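Local coordinates for glucose-binding protein (Thermus thermophilus HB27, PDB 2B3F) that binds glucose and galactose in the periplasm and is probably part of a binding-protein-dependent sugar transport system, at residues N122-L127 with P265-Q270. Residues are numbered along the deposited sequence; the frame is centred on the assembly and turned at random.
Sequences NVMWYL and PSPGTQ
N122 and T269 are joined through their side chains: the amide ND2 of N122 gives a hydrogen bond of 2.9 Å to OG1 of T269, which lies close to the amide plane. N122 CG sits between its own backbone N and carbonyl carbon (chi1 61°), which brings the amide alongside the threonine. Asparagine suits this buried place because both ends of its amide are used; ND2 also reaches V272 O, and OD1 accepts from R120 NE and the backbone N of M274. T269 OG1 in turn donates to S266 O at 2.7 Å, and the same carbonyl receives T269 N, closing a type II turn from S266 to T269. P267 fits the second position of that turn, and G268, with positive phi, the third. A valine in place of T269 would probably leave N122 ND2 without one of its acceptors and S266 O with one donor fewer.

Between the backbones, S266 N donates to N122 O at 3.0 Å, while P265 CA offers a CA-H...O contact to the same oxygen. In a non-hydrogen-bonded antiparallel pair with V123, the backbone N of P265 is not called on to bond to strand 123-126, so the missing N-H costs that pairing nothing.

The apolar contribution comes from M124, whose chain is extended as far as SD (chi1 179°, chi2 180°) and bends only beyond it. SD lies 3.9 Å from CD of P267, the side chains crossing nearly at a right angle; an unbranched thioether can bring its sulfur against CG and CD of the proline ring. Such a tight turn belongs to the loop carrying the chain from edge strand 262-265, paired with strand 123-126, towards strand 272-280 of the bilobal solute-binding protein fold, away from the sugar site.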
ATOM      1  N   ASN A 122      -4.411   5.899  -3.054  1.00 14.77           N
ATOM      2  CA  ASN A 122      -5.277   6.511  -4.071  1.00 14.86           C
ATOM      3  C   ASN A 122      -4.596   7.651  -4.838  1.00 15.11           C
ATOM      4  O   ASN A 122      -4.988   8.833  -4.690  1.00 15.55           O
ATOM      5  CB  ASN A 122      -6.608   6.962  -3.446  1.00 15.03           C
ATOM      6  CG  ASN A 122      -6.441   8.024  -2.331  1.00 16.62           C
ATOM      7  OD1 ASN A 122      -5.532   7.951  -1.501  1.00 15.89           O
ATOM      8  ND2 ASN A 122      -7.323   9.017  -2.337  1.00 15.82           N
ATOM      9  N   VAL A 123      -3.592   7.299  -5.649  1.00 15.36           N
ATOM     10  CA  VAL A 123      -2.928   8.271  -6.497  1.00 16.07           C
ATOM     11  C   VAL A 123      -3.026   7.862  -7.961  1.00 17.19           C
ATOM     12  O   VAL A 123      -2.849   6.687  -8.318  1.00 16.36           O
ATOM     13  CB  VAL A 123      -1.433   8.484  -6.115  1.00 16.29           C
ATOM     14  CG1 VAL A 123      -0.850   9.661  -6.893  1.00 16.97           C
ATOM     15  CG2 VAL A 123      -1.301   8.703  -4.585  1.00 16.18           C
ATOM     16  N   MET A 124      -3.300   8.863  -8.798  1.00 17.77           N
ATOM     17  CA  MET A 124      -3.347   8.706 -10.237  1.00 18.82           C
ATOM     18  C   MET A 124      -2.122   9.402 -10.818  1.00 18.98           C
ATOM     19  O   MET A 124      -1.887  10.603 -10.551  1.00 19.04           O
ATOM     20  CB  MET A 124      -4.632   9.335 -10.817  1.00 19.51           C
ATOM     21  CG  MET A 124      -4.740   9.241 -12.351  1.00 19.66           C
ATOM     22  SD  MET A 124      -6.271   9.995 -12.969  1.00 23.01           S
ATOM     23  CE  MET A 124      -6.086  11.712 -12.486  1.00 25.41           C
ATOM     24  N   TRP A 125      -1.346   8.651 -11.596  1.00 18.78           N
ATOM     25  CA  TRP A 125      -0.103   9.106 -12.216  1.00 19.18           C
ATOM     26  C   TRP A 125      -0.314   9.343 -13.711  1.00 20.08           C
ATOM     27  O   TRP A 125      -1.024   8.593 -14.360  1.00 18.63           O
ATOM     28  CB  TRP A 125       1.010   8.074 -12.029  1.00 18.81           C
ATOM     29  CG  TRP A 125       1.095   7.626 -10.610  1.00 17.74           C
ATOM     30  CD1 TRP A 125       0.507   6.527 -10.065  1.00 17.41           C
ATOM     31  CD2 TRP A 125       1.776   8.289  -9.537  1.00 18.19           C
ATOM     32  NE1 TRP A 125       0.771   6.461  -8.721  1.00 17.84           N
ATOM     33  CE2 TRP A 125       1.553   7.524  -8.368  1.00 16.65           C
ATOM     34  CE3 TRP A 125       2.552   9.460  -9.447  1.00 18.09           C
ATOM     35  CZ2 TRP A 125       2.060   7.890  -7.130  1.00 17.29           C
ATOM     36  CZ3 TRP A 125       3.054   9.814  -8.225  1.00 17.30           C
ATOM     37  CH2 TRP A 125       2.814   9.034  -7.079  1.00 17.80           C
ATOM     38  N   TYR A 126       0.313  10.389 -14.230  1.00 21.11           N
ATOM     39  CA  TYR A 126       0.219  10.732 -15.638  1.00 23.05           C
ATOM     40  C   TYR A 126       1.427  11.587 -15.998  1.00 24.28           C
ATOM     41  O   TYR A 126       2.189  11.999 -15.120  1.00 23.50           O
ATOM     42  CB  TYR A 126      -1.084  11.490 -15.911  1.00 23.73           C
ATOM     43  CG  TYR A 126      -1.236  12.791 -15.135  1.00 24.69           C
ATOM     44  CD1 TYR A 126      -0.757  13.990 -15.651  1.00 26.08           C
ATOM     45  CD2 TYR A 126      -1.851  12.820 -13.880  1.00 25.19           C
ATOM     46  CE1 TYR A 126      -0.886  15.185 -14.946  1.00 25.95           C
ATOM     47  CE2 TYR A 126      -1.988  14.004 -13.176  1.00 26.03           C
ATOM     48  CZ  TYR A 126      -1.503  15.183 -13.712  1.00 26.51           C
ATOM     49  OH  TYR A 126      -1.642  16.360 -13.004  1.00 28.60           O
ATOM     50  N   LEU A 127       1.586  11.856 -17.293  1.00 25.77           N
ATOM     51  CA  LEU A 127       2.704  12.645 -17.798  1.00 27.01           C
ATOM     52  C   LEU A 127       2.111  13.933 -18.328  1.00 28.44           C
ATOM     53  O   LEU A 127       1.353  13.890 -19.301  1.00 28.80           O
ATOM     54  CB  LEU A 127       3.389  11.907 -18.945  1.00 27.19           C
ATOM     55  CG  LEU A 127       4.661  11.105 -18.662  1.00 28.64           C
ATOM     56  CD1 LEU A 127       4.537  10.248 -17.407  1.00 28.58           C
ATOM     57  CD2 LEU A 127       5.049  10.281 -19.877  1.00 27.78           C
ATOM     58  N   PRO A 265      -5.027  12.986  -6.742  1.00 20.12           N
ATOM     59  CA  PRO A 265      -5.799  11.948  -6.072  1.00 20.00           C
ATOM     60  C   PRO A 265      -6.574  11.130  -7.107  1.00 20.05           C
ATOM     61  O   PRO A 265      -6.875  11.639  -8.208  1.00 21.40           O
ATOM     62  CB  PRO A 265      -6.751  12.736  -5.178  1.00 20.33           C
ATOM     63  CG  PRO A 265      -6.023  14.014  -4.903  1.00 20.94           C
ATOM     64  CD  PRO A 265      -5.380  14.327  -6.238  1.00 20.61           C
ATOM     65  N   SER A 266      -6.868   9.874  -6.794  1.00 18.71           N
ATOM     66  CA  SER A 266      -7.662   9.080  -7.695  1.00 18.78           C
ATOM     67  C   SER A 266      -8.968   9.846  -7.908  1.00 18.76           C
ATOM     68  O   SER A 266      -9.501  10.438  -6.971  1.00 18.45           O
ATOM     69  CB  SER A 266      -7.936   7.689  -7.125  1.00 18.46           C
ATOM     70  OG  SER A 266      -6.726   6.985  -6.937  1.00 17.19           O
ATOM     71  N   PRO A 267      -9.490   9.822  -9.144  1.00 19.91           N
ATOM     72  CA  PRO A 267     -10.751  10.502  -9.423  1.00 19.76           C
ATOM     73  C   PRO A 267     -11.815  10.262  -8.349  1.00 19.91           C
ATOM     74  O   PRO A 267     -12.035   9.127  -7.910  1.00 20.25           O
ATOM     75  CB  PRO A 267     -11.148   9.912 -10.780  1.00 20.20           C
ATOM     76  CG  PRO A 267      -9.888   9.591 -11.436  1.00 19.94           C
ATOM     77  CD  PRO A 267      -8.974   9.126 -10.339  1.00 19.67           C
ATOM     78  N   GLY A 268     -12.439  11.341  -7.881  1.00 20.33           N
ATOM     79  CA  GLY A 268     -13.509  11.243  -6.899  1.00 19.99           C
ATOM     80  C   GLY A 268     -13.044  11.093  -5.457  1.00 19.69           C
ATOM     81  O   GLY A 268     -13.849  10.886  -4.570  1.00 20.51           O
ATOM     82  N   THR A 269     -11.743  11.186  -5.211  1.00 20.37           N
ATOM     83  CA  THR A 269     -11.238  10.954  -3.848  1.00 20.76           C
ATOM     84  C   THR A 269     -10.446  12.129  -3.292  1.00 21.26           C
ATOM     85  O   THR A 269      -9.836  12.029  -2.236  1.00 20.77           O
ATOM     86  CB  THR A 269     -10.362   9.674  -3.776  1.00 20.48           C
ATOM     87  OG1 THR A 269      -9.105   9.903  -4.405  1.00 19.44           O
ATOM     88  CG2 THR A 269     -11.074   8.484  -4.429  1.00 21.47           C
ATOM     89  N   GLN A 270     -10.495  13.254  -3.997  1.00 21.62           N
ATOM     90  CA  GLN A 270      -9.775  14.452  -3.598  1.00 22.49           C
ATOM     91  C   GLN A 270     -10.170  14.804  -2.165  1.00 21.73           C
ATOM     92  O   GLN A 270     -11.358  14.767  -1.806  1.00 21.56           O
ATOM     93  CB  GLN A 270     -10.112  15.625  -4.543  1.00 23.80           C
ATOM     94  CG  GLN A 270      -9.716  15.425  -6.016  1.00 29.48           C
ATOM     95  CD  GLN A 270     -10.542  14.339  -6.755  1.00 34.01           C
ATOM     96  OE1 GLN A 270     -11.707  14.067  -6.425  1.00 35.24           O
ATOM     97  NE2 GLN A 270      -9.915  13.712  -7.755  1.00 39.22           N
TER